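Local coordinates for uncharacterized protein PH0987 (Pyrococcus horikoshii, PDB 2PHC) that is of unknown function but carries a carboxyltransferase-type domain and probably binds ATP and acts as a hydrolase, at residues A[153-164]-A[174-185]; A[134-145]-A[163-172]. All coordinates share one frame; numbering follows the deposited sequence.

In the fold
Both contacts belong to the same mixed sheet of the carboxyltransferase domain and share strand 160-164: contact 1 pairs it with strand 180-184, and strand 155-156 with 175-177, both antiparallel, while contact 2 joins strands 134-138 and 167-171 and lays residues 140-145 against the turn that joins 160-164 to 167-171. Their segments alternate along the chain, and they touch where Ser160 O meets Tyr171 N at 2.8 Å. Contact 2 lies nearer the centre of the chain and relies on aromatic faces, methyl groups and a thioether. Contact 1 is richer in backbone hydrogen bonds and carries arginine, lysine and glutamate toward its exposed end, with aliphatic side chains buried farther along.

Contact 1 (A[153-164]-A[174-185])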
loop_
_atom_site.group_PDB
_atom_site.type_symbol
_atom_site.label_atom_id
_atom_site.label_comp_id
_atom_site.label_asym_id
_atom_site.label_seq_id
_atom_site.Cartn_x
_atom_site.Cartn_y
_atom_site.Cartn_z
ATOM N N ARG A 153 19.530 -15.408 10.146
ATOM C CA ARG A 153 19.016 -16.188 11.226
ATOM C C ARG A 153 18.564 -17.550 10.737
ATOM O O ARG A 153 18.196 -17.692 9.551
ATOM C CB ARG A 153 17.816 -15.495 11.869
ATOM C CG ARG A 153 18.161 -14.242 12.619
ATOM C CD ARG A 153 17.045 -13.848 13.510
ATOM N NE ARG A 153 17.476 -12.648 14.232
ATOM C CZ ARG A 153 17.243 -11.421 13.828
ATOM N NH1 ARG A 153 16.514 -11.225 12.699
ATOM N NH2 ARG A 153 17.727 -10.398 14.551
ATOM N N LEU A 154 18.559 -18.556 11.625
ATOM C CA LEU A 154 18.308 -19.924 11.144
ATOM C C LEU A 154 16.821 -20.266 11.181
ATOM O O LEU A 154 16.367 -21.214 10.482
ATOM C CB LEU A 154 19.151 -20.979 11.909
ATOM C CG LEU A 154 20.596 -21.178 11.438
ATOM C CD1 LEU A 154 21.325 -22.301 12.254
ATOM C CD2 LEU A 154 20.654 -21.487 9.910
ATOM N N LYS A 155 16.108 -19.534 12.040
ATOM C CA LYS A 155 14.724 -19.770 12.408
ATOM C C LYS A 155 14.103 -18.397 12.646
ATOM O O LYS A 155 14.382 -17.742 13.674
ATOM C CB LYS A 155 14.567 -20.594 13.720
ATOM C CG LYS A 155 14.388 -22.114 13.584
ATOM C CD LYS A 155 14.205 -22.755 15.005
ATOM C CE LYS A 155 14.520 -24.269 15.078
ATOM N NZ LYS A 155 13.212 -25.055 15.364
ATOM N N VAL A 156 13.245 -17.967 11.718
ATOM C CA VAL A 156 12.507 -16.731 11.860
ATOM C C VAL A 156 11.086 -17.164 12.132
ATOM O O VAL A 156 10.565 -17.995 11.419
ATOM C CB VAL A 156 12.718 -15.828 10.570
ATOM C CG1 VAL A 156 11.835 -14.646 10.592
ATOM C CG2 VAL A 156 14.211 -15.372 10.441
ATOM N N PRO A 157 10.440 -16.648 13.196
ATOM C CA PRO A 157 9.139 -17.230 13.441
ATOM C C PRO A 157 8.134 -16.842 12.352
ATOM O O PRO A 157 8.233 -15.766 11.795
ATOM C CB PRO A 157 8.730 -16.681 14.821
ATOM C CG PRO A 157 9.683 -15.594 15.167
ATOM C CD PRO A 157 10.803 -15.589 14.159
ATOM N N ALA A 158 7.209 -17.761 12.054
ATOM C CA ALA A 158 6.147 -17.610 11.114
ATOM C C ALA A 158 5.477 -16.245 11.319
ATOM O O ALA A 158 5.163 -15.904 12.461
ATOM C CB ALA A 158 5.148 -18.684 11.439
ATOM N N GLY A 159 5.250 -15.440 10.272
ATOM C CA GLY A 159 4.558 -14.163 10.512
ATOM C C GLY A 159 5.476 -12.975 10.608
ATOM O O GLY A 159 5.003 -11.852 10.558
ATOM N N SER A 160 6.801 -13.209 10.682
ATOM C CA SER A 160 7.760 -12.091 10.677
ATOM C C SER A 160 7.711 -11.249 9.438
ATOM O O SER A 160 7.778 -11.776 8.312
ATOM C CB SER A 160 9.191 -12.528 10.989
ATOM O OG SER A 160 9.161 -13.397 12.130
ATOM N N VAL A 161 7.677 -9.928 9.683
ATOM C CA VAL A 161 7.579 -8.862 8.722
ATOM C C VAL A 161 9.006 -8.313 8.646
ATOM O O VAL A 161 9.566 -7.870 9.632
ATOM C CB VAL A 161 6.567 -7.788 9.205
ATOM C CG1 VAL A 161 6.650 -6.476 8.372
ATOM C CG2 VAL A 161 5.048 -8.374 9.283
ATOM N N GLY A 162 9.639 -8.384 7.492
ATOM C CA GLY A 162 10.918 -7.771 7.436
ATOM C C GLY A 162 11.118 -6.812 6.334
ATOM O O GLY A 162 10.247 -6.680 5.512
ATOM N N ILE A 163 12.308 -6.191 6.305
ATOM C CA ILE A 163 12.755 -5.257 5.254
ATOM C C ILE A 163 14.075 -5.807 4.727
ATOM O O ILE A 163 14.900 -6.380 5.504
ATOM C CB ILE A 163 12.981 -3.843 5.862
ATOM C CG1 ILE A 163 11.654 -3.235 6.388
ATOM C CG2 ILE A 163 13.786 -2.889 4.950
ATOM C CD1 ILE A 163 11.868 -1.908 7.097
ATOM N N ALA A 164 14.313 -5.601 3.442
ATOM C CA ALA A 164 15.498 -6.004 2.825
ATOM C C ALA A 164 15.619 -5.108 1.612
ATOM O O ALA A 164 14.886 -5.250 0.650
ATOM C CB ALA A 164 15.475 -7.518 2.452
ATOM N N GLU A 174 7.901 -20.567 9.801
ATOM C CA GLU A 174 9.249 -20.500 10.397
ATOM C C GLU A 174 10.231 -21.004 9.348
ATOM O O GLU A 174 9.967 -22.009 8.683
ATOM C CB GLU A 174 9.331 -21.291 11.692
ATOM C CG GLU A 174 10.672 -21.234 12.431
ATOM C CD GLU A 174 10.805 -22.412 13.443
ATOM O OE1 GLU A 174 11.373 -23.491 13.081
ATOM O OE2 GLU A 174 10.311 -22.260 14.588
ATOM N N SER A 175 11.329 -20.263 9.152
ATOM C CA SER A 175 12.240 -20.534 8.059
ATOM C C SER A 175 13.524 -19.677 8.228
ATOM O O SER A 175 13.559 -18.760 9.053
ATOM C CB SER A 175 11.546 -20.346 6.675
ATOM O OG SER A 175 10.623 -19.253 6.605
ATOM N N PRO A 176 14.610 -20.030 7.512
ATOM C CA PRO A 176 15.771 -19.102 7.634
ATOM C C PRO A 176 15.608 -17.776 6.843
ATOM O O PRO A 176 14.846 -17.725 5.832
ATOM C CB PRO A 176 16.984 -19.934 7.102
ATOM C CG PRO A 176 16.336 -21.020 6.163
ATOM C CD PRO A 176 14.860 -21.196 6.636
ATOM N N GLY A 177 16.346 -16.726 7.245
ATOM C CA GLY A 177 16.300 -15.488 6.488
ATOM C C GLY A 177 17.158 -14.432 7.113
ATOM O O GLY A 177 17.326 -14.413 8.329
ATOM N N GLY A 178 17.729 -13.554 6.291
ATOM C CA GLY A 178 18.446 -12.484 6.878
ATOM C C GLY A 178 17.837 -11.101 6.756
ATOM O O GLY A 178 18.629 -10.199 6.781
ATOM N N TRP A 179 16.485 -10.992 6.637
ATOM C CA TRP A 179 15.731 -9.725 6.450
ATOM C C TRP A 179 15.662 -9.058 7.823
ATOM O O TRP A 179 15.692 -9.766 8.812
ATOM C CB TRP A 179 14.261 -9.970 5.929
ATOM C CG TRP A 179 14.185 -10.229 4.401
ATOM C CD1 TRP A 179 15.075 -10.978 3.674
ATOM C CD2 TRP A 179 13.222 -9.721 3.423
ATOM N NE1 TRP A 179 14.769 -10.968 2.331
ATOM C CE2 TRP A 179 13.628 -10.219 2.141
ATOM C CE3 TRP A 179 12.084 -8.916 3.493
ATOM C CZ2 TRP A 179 12.929 -9.924 0.950
ATOM C CZ3 TRP A 179 11.382 -8.599 2.250
ATOM C CH2 TRP A 179 11.821 -9.124 1.022
ATOM N N ARG A 180 15.572 -7.722 7.889
ATOM C CA ARG A 180 15.456 -7.021 9.177
ATOM C C ARG A 180 14.078 -7.177 9.650
ATOM O O ARG A 180 13.182 -6.608 9.046
ATOM C CB ARG A 180 15.828 -5.515 9.090
ATOM C CG ARG A 180 17.275 -5.298 8.713
ATOM C CD ARG A 180 18.387 -5.755 9.743
ATOM N NE ARG A 180 19.719 -5.538 9.109
ATOM C CZ ARG A 180 20.883 -5.504 9.784
ATOM N NH1 ARG A 180 20.912 -5.659 11.127
ATOM N NH2 ARG A 180 21.994 -5.273 9.135
ATOM N N ILE A 181 13.894 -7.923 10.734
ATOM C CA ILE A 181 12.554 -8.191 11.266
ATOM C C ILE A 181 12.038 -7.126 12.243
ATOM O O ILE A 181 12.659 -6.918 13.295
ATOM C CB ILE A 181 12.471 -9.556 11.907
ATOM C CG1 ILE A 181 13.105 -10.654 11.001
ATOM C CG2 ILE A 181 11.078 -9.825 12.333
ATOM C CD1 ILE A 181 12.435 -10.832 9.508
ATOM N N ILE A 182 10.884 -6.514 11.915
ATOM C CA ILE A 182 10.311 -5.307 12.580
ATOM C C ILE A 182 8.960 -5.589 13.276
ATOM O O ILE A 182 8.428 -4.758 13.974
ATOM C CB ILE A 182 10.222 -4.067 11.586
ATOM C CG1 ILE A 182 9.143 -4.244 10.467
ATOM C CG2 ILE A 182 11.599 -3.739 10.946
ATOM C CD1 ILE A 182 8.788 -2.872 9.742
ATOM N N GLY A 183 8.423 -6.788 13.153
ATOM C CA GLY A 183 7.062 -6.978 13.599
ATOM C C GLY A 183 6.686 -8.388 13.292
ATOM O O GLY A 183 7.427 -9.049 12.553
ATOM N N ARG A 184 5.563 -8.865 13.836
ATOM C CA ARG A 184 5.105 -10.185 13.508
ATOM C C ARG A 184 3.602 -10.110 13.369
ATOM O O ARG A 184 2.956 -9.367 14.097
ATOM C CB ARG A 184 5.419 -11.125 14.647
ATOM C CG ARG A 184 5.225 -12.511 14.364
ATOM C CD ARG A 184 5.971 -13.371 15.455
ATOM N NE ARG A 184 5.465 -14.742 15.342
ATOM C CZ ARG A 184 5.561 -15.701 16.278
ATOM N NH1 ARG A 184 6.173 -15.452 17.445
ATOM N NH2 ARG A 184 5.064 -16.919 16.022
ATOM N N ILE A 185 3.083 -10.913 12.431
ATOM C CA ILE A 185 1.698 -11.103 12.155
ATOM C C ILE A 185 1.176 -12.348 12.909
ATOM O O ILE A 185 1.791 -13.401 12.825
ATOM C CB ILE A 185 1.482 -11.343 10.567
ATOM C CG1 ILE A 185 1.897 -10.120 9.716
ATOM C CG2 ILE A 185 0.120 -11.742 10.286
ATOM C CD1 ILE A 185 2.311 -10.464 8.210
HETATM O O HOH W 1 16.057 -12.429 10.099
#
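Arg184 stretches from strand 180-184 over the turn at Pro157 to Ser160. Its CB lies 4.2 Å from Gly159 O, and its CG is 3.8 Å from Gly159 C, where the absence of a side chain leaves the path clear. With CG anti to the backbone N (chi1 -170°) and the chain extended, CD passes Ala158 O and NE donates to that oxygen at 3.1 Å, tilted from its carbonyl plane. CZ then sits 3.6 Å from Pro157 CB, which covers one face of the guanidinium; an arginine suits this site because its flat end can lie on a proline while bonding to a carbonyl. The turn is type II, and Gly159 takes the positive phi it requires; Gly159 and Ser160 both face Tyr171, a G1 beta bulge. Ser160 OG gives a 2.6 Å bond to Pro157 O.

Farther along, Ile182 N meets Val161 O nearly head-on, and Ala164 CB rests over the five-membered ring of Trp179, 3.3 Å from its centroid. A water joins Arg153 NH1 to Gly177 O and Trp179 O, while Asp99 binds the same nitrogen. Strand 167-171 flanks 160-164, strand 85-92 packs on Val161 and Ile185, and helix 100-107 covers Ile163 and Ile182.

Contact 2 (A[134-145]-A[163-172]); sequences FAYLGGMDERIA and IAGKQTGWYA
Phe134 points the edge of its ring at the face of Tyr171, a T-shaped stack with centroids 5.0 Å apart and planes at 87°. Its CG is anti to the backbone N (chi1 -167°), which lays the ring along strand 167-171, with Trp170 O over one face, 3.2 Å from CD1. The next residue, Ala135, faces the other way: its CB stands over the six-membered ring of Trp170, 3.7 Å from the centroid, where a small methyl lets the indole lie close to the strand. Leu137 CD2 continues this apolar surface, 4.0 Å from Trp170 CZ3. Between the rings the backbones pair, Ala135 N to Trp170 O and Trp170 N to Ala135 O, and Gly169 lets its CA approach Ala135 O to 3.0 Å.

Beyond the strand, Met140 lies against the type II' turn from Ala164 to Gln167. Its SD is 3.7 Å from Thr168 CB, and a bend at the last torsion (chi3 70°) brings CE to 3.3 Å from Gly165 O; a flexible thioether suits so irregular a surface. Ile144 CD1 meets Ile163 CD1, the side chains crossing at about a right angle.

In the second shell, Arg143 grips Asp141 with NE and NH2, and the Asx turn, Arg143 N to Asp141 OD1, lies between Met140 and Ile144, consistent with a role in placing both. Thr189 binds Trp170 NE1, while Gly162 O and His118 engage Thr168 OG1. The contact is thus chiefly apolar and aromatic: Thr168 OG1 and Trp170 NE1 are satisfied from outside the two segments, and charges lie at the edge, where Glu142 and Lys166 stay beyond salt-bridge distance.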
loop_
_atom_site.group_PDB
_atom_site.type_symbol
_atom_site.label_atom_id
_atom_site.label_comp_id
_atom_site.label_asym_id
_atom_site.label_seq_id
_atom_site.Cartn_x
_atom_site.Cartn_y
_atom_site.Cartn_z
ATOM N N PHE A 134 6.521 -17.192 1.485
ATOM C CA PHE A 134 6.964 -15.804 1.685
ATOM C C PHE A 134 6.027 -14.931 0.797
ATOM O O PHE A 134 5.685 -15.345 -0.294
ATOM C CB PHE A 134 8.451 -15.665 1.268
ATOM C CG PHE A 134 9.098 -14.339 1.726
ATOM C CD1 PHE A 134 9.678 -14.197 2.987
ATOM C CD2 PHE A 134 9.039 -13.237 0.946
ATOM C CE1 PHE A 134 10.156 -12.986 3.396
ATOM C CE2 PHE A 134 9.556 -12.025 1.336
ATOM C CZ PHE A 134 10.110 -11.901 2.562
ATOM N N ALA A 135 5.592 -13.763 1.282
ATOM C CA ALA A 135 4.922 -12.764 0.462
ATOM C C ALA A 135 5.798 -11.556 0.225
ATOM O O ALA A 135 6.377 -10.986 1.140
ATOM C CB ALA A 135 3.679 -12.337 1.112
ATOM N N TYR A 136 5.859 -11.141 -1.026
ATOM C CA TYR A 136 6.825 -10.174 -1.450
ATOM C C TYR A 136 5.972 -9.052 -1.855
ATOM O O TYR A 136 4.979 -9.285 -2.558
ATOM C CB TYR A 136 7.542 -10.657 -2.680
ATOM C CG TYR A 136 8.499 -11.778 -2.475
ATOM C CD1 TYR A 136 9.900 -11.533 -2.393
ATOM C CD2 TYR A 136 8.054 -13.078 -2.524
ATOM C CE1 TYR A 136 10.787 -12.569 -2.294
ATOM C CE2 TYR A 136 8.925 -14.104 -2.451
ATOM C CZ TYR A 136 10.309 -13.837 -2.312
ATOM O OH TYR A 136 11.181 -14.915 -2.222
ATOM N N LEU A 137 6.341 -7.845 -1.447
ATOM C CA LEU A 137 5.424 -6.667 -1.527
ATOM C C LEU A 137 6.175 -5.532 -2.165
ATOM O O LEU A 137 7.403 -5.596 -2.236
ATOM C CB LEU A 137 4.859 -6.169 -0.189
ATOM C CG LEU A 137 4.141 -7.104 0.730
ATOM C CD1 LEU A 137 3.833 -6.314 1.991
ATOM C CD2 LEU A 137 2.905 -7.892 0.203
ATOM N N GLY A 138 5.431 -4.581 -2.765
ATOM C CA GLY A 138 5.979 -3.509 -3.488
ATOM C C GLY A 138 5.325 -2.327 -2.854
ATOM O O GLY A 138 4.253 -2.418 -2.306
ATOM N N GLY A 139 5.984 -1.188 -2.915
ATOM C CA GLY A 139 5.290 0.016 -2.462
ATOM C C GLY A 139 5.910 0.639 -1.200
ATOM O O GLY A 139 5.494 1.651 -0.807
ATOM N N MET A 140 6.930 0.024 -0.596
ATOM C CA MET A 140 7.520 0.520 0.656
ATOM C C MET A 140 8.084 1.911 0.523
ATOM O O MET A 140 8.935 2.177 -0.362
ATOM C CB MET A 140 8.704 -0.419 1.144
ATOM C CG MET A 140 9.083 -0.182 2.695
ATOM S SD MET A 140 10.301 -1.253 3.322
ATOM C CE MET A 140 11.604 -0.703 2.532
ATOM N N ASP A 141 7.797 2.769 1.478
ATOM C CA ASP A 141 8.559 4.100 1.532
ATOM C C ASP A 141 10.107 3.938 1.695
ATOM O O ASP A 141 10.551 3.272 2.607
ATOM C CB ASP A 141 7.978 4.898 2.700
ATOM C CG ASP A 141 8.331 6.383 2.653
ATOM O OD1 ASP A 141 9.467 6.734 2.340
ATOM O OD2 ASP A 141 7.409 7.212 2.854
ATOM N N GLU A 142 10.932 4.539 0.829
ATOM C CA GLU A 142 12.397 4.413 0.894
ATOM C C GLU A 142 13.140 4.916 2.173
ATOM O O GLU A 142 14.302 4.560 2.405
ATOM C CB GLU A 142 13.014 5.022 -0.367
ATOM C CG GLU A 142 12.578 4.206 -1.546
ATOM C CD GLU A 142 13.086 4.662 -2.896
ATOM O OE1 GLU A 142 14.003 5.551 -2.979
ATOM O OE2 GLU A 142 12.532 4.098 -3.879
ATOM N N ARG A 143 12.463 5.707 3.000
ATOM C CA ARG A 143 13.048 6.232 4.202
ATOM C C ARG A 143 13.315 5.162 5.226
ATOM O O ARG A 143 14.033 5.417 6.216
ATOM C CB ARG A 143 12.152 7.315 4.808
ATOM C CG ARG A 143 12.159 8.627 4.042
ATOM C CD ARG A 143 11.091 9.538 4.684
ATOM N NE ARG A 143 9.715 9.140 4.391
ATOM C CZ ARG A 143 8.630 9.556 5.050
ATOM N NH1 ARG A 143 8.734 10.372 6.105
ATOM N NH2 ARG A 143 7.424 9.135 4.666
ATOM N N ILE A 144 12.654 4.011 5.059
ATOM C CA ILE A 144 12.940 2.832 5.900
ATOM C C ILE A 144 13.752 1.696 5.244
ATOM O O ILE A 144 13.937 0.652 5.840
ATOM C CB ILE A 144 11.707 2.347 6.636
ATOM C CG1 ILE A 144 10.600 1.946 5.671
ATOM C CG2 ILE A 144 11.221 3.426 7.589
ATOM C CD1 ILE A 144 9.599 1.086 6.369
ATOM N N ALA A 145 14.300 1.972 4.056
ATOM C CA ALA A 145 15.178 1.053 3.324
ATOM C C ALA A 145 16.354 0.570 4.222
ATOM O O ALA A 145 16.996 1.410 4.864
ATOM C CB ALA A 145 15.706 1.753 2.049
ATOM N N ILE A 163 12.308 -6.191 6.305
ATOM C CA ILE A 163 12.755 -5.257 5.254
ATOM C C ILE A 163 14.075 -5.807 4.727
ATOM O O ILE A 163 14.900 -6.380 5.504
ATOM C CB ILE A 163 12.981 -3.843 5.862
ATOM C CG1 ILE A 163 11.654 -3.235 6.388
ATOM C CG2 ILE A 163 13.786 -2.889 4.950
ATOM C CD1 ILE A 163 11.868 -1.908 7.097
ATOM N N ALA A 164 14.313 -5.601 3.442
ATOM C CA ALA A 164 15.498 -6.004 2.825
ATOM C C ALA A 164 15.619 -5.108 1.612
ATOM O O ALA A 164 14.886 -5.250 0.650
ATOM C CB ALA A 164 15.475 -7.518 2.452
ATOM N N GLY A 165 16.593 -4.213 1.646
ATOM C CA GLY A 165 16.573 -2.972 0.815
ATOM C C GLY A 165 15.260 -2.184 0.827
ATOM O O GLY A 165 14.637 -1.891 1.882
ATOM N N LYS A 166 14.802 -1.926 -0.403
ATOM C CA LYS A 166 13.554 -1.257 -0.586
ATOM C C LYS A 166 12.314 -2.145 -0.529
ATOM O O LYS A 166 11.284 -1.686 -0.874
ATOM C CB LYS A 166 13.599 -0.415 -1.888
ATOM C CG LYS A 166 14.819 0.534 -1.873
ATOM C CD LYS A 166 15.218 0.987 -3.338
ATOM C CE LYS A 166 16.415 1.947 -3.292
ATOM N NZ LYS A 166 16.656 2.592 -4.635
ATOM N N GLN A 167 12.440 -3.393 -0.094
ATOM C CA GLN A 167 11.331 -4.394 -0.060
ATOM C C GLN A 167 10.935 -4.731 1.310
ATOM O O GLN A 167 11.786 -4.897 2.235
ATOM C CB GLN A 167 11.789 -5.776 -0.571
ATOM C CG GLN A 167 12.477 -5.872 -1.840
ATOM C CD GLN A 167 11.465 -6.258 -2.916
ATOM O OE1 GLN A 167 10.751 -7.277 -2.815
ATOM N NE2 GLN A 167 11.377 -5.436 -3.912
ATOM N N THR A 168 9.679 -4.969 1.447
ATOM C CA THR A 168 9.148 -5.521 2.649
ATOM C C THR A 168 8.312 -6.758 2.287
ATOM O O THR A 168 8.024 -7.043 1.149
ATOM C CB THR A 168 8.400 -4.452 3.546
ATOM O OG1 THR A 168 8.093 -5.027 4.821
ATOM C CG2 THR A 168 7.127 -3.894 2.885
ATOM N N GLY A 169 8.004 -7.568 3.259
ATOM C CA GLY A 169 7.262 -8.757 2.981
ATOM C C GLY A 169 7.229 -9.476 4.287
ATOM O O GLY A 169 7.631 -8.910 5.293
ATOM N N TRP A 170 6.763 -10.707 4.285
ATOM C CA TRP A 170 6.811 -11.494 5.508
ATOM C C TRP A 170 7.091 -12.997 5.238
ATOM O O TRP A 170 6.737 -13.528 4.172
ATOM C CB TRP A 170 5.542 -11.325 6.322
ATOM C CG TRP A 170 4.267 -11.959 5.733
ATOM C CD1 TRP A 170 3.823 -13.220 5.911
ATOM C CD2 TRP A 170 3.244 -11.291 4.934
ATOM N NE1 TRP A 170 2.605 -13.405 5.294
ATOM C CE2 TRP A 170 2.255 -12.251 4.643
ATOM C CE3 TRP A 170 3.095 -9.973 4.432
ATOM C CZ2 TRP A 170 1.084 -11.941 3.896
ATOM C CZ3 TRP A 170 1.926 -9.679 3.637
ATOM C CH2 TRP A 170 0.947 -10.632 3.418
ATOM N N TYR A 171 7.780 -13.612 6.208
ATOM C CA TYR A 171 7.882 -15.054 6.378
ATOM C C TYR A 171 6.564 -15.664 6.800
ATOM O O TYR A 171 6.043 -15.310 7.880
ATOM C CB TYR A 171 8.931 -15.329 7.409
ATOM C CG TYR A 171 10.260 -14.763 6.997
ATOM C CD1 TYR A 171 11.168 -15.554 6.392
ATOM C CD2 TYR A 171 10.584 -13.448 7.230
ATOM C CE1 TYR A 171 12.391 -15.078 6.010
ATOM C CE2 TYR A 171 11.845 -12.938 6.884
ATOM C CZ TYR A 171 12.716 -13.750 6.251
ATOM O OH TYR A 171 13.922 -13.308 5.823
ATOM N N ALA A 172 5.975 -16.484 5.935
ATOM C CA ALA A 172 4.642 -17.038 6.213
ATOM C C ALA A 172 4.738 -18.181 7.228
ATOM O O ALA A 172 3.848 -18.366 8.020
ATOM C CB ALA A 172 3.952 -17.498 4.937
#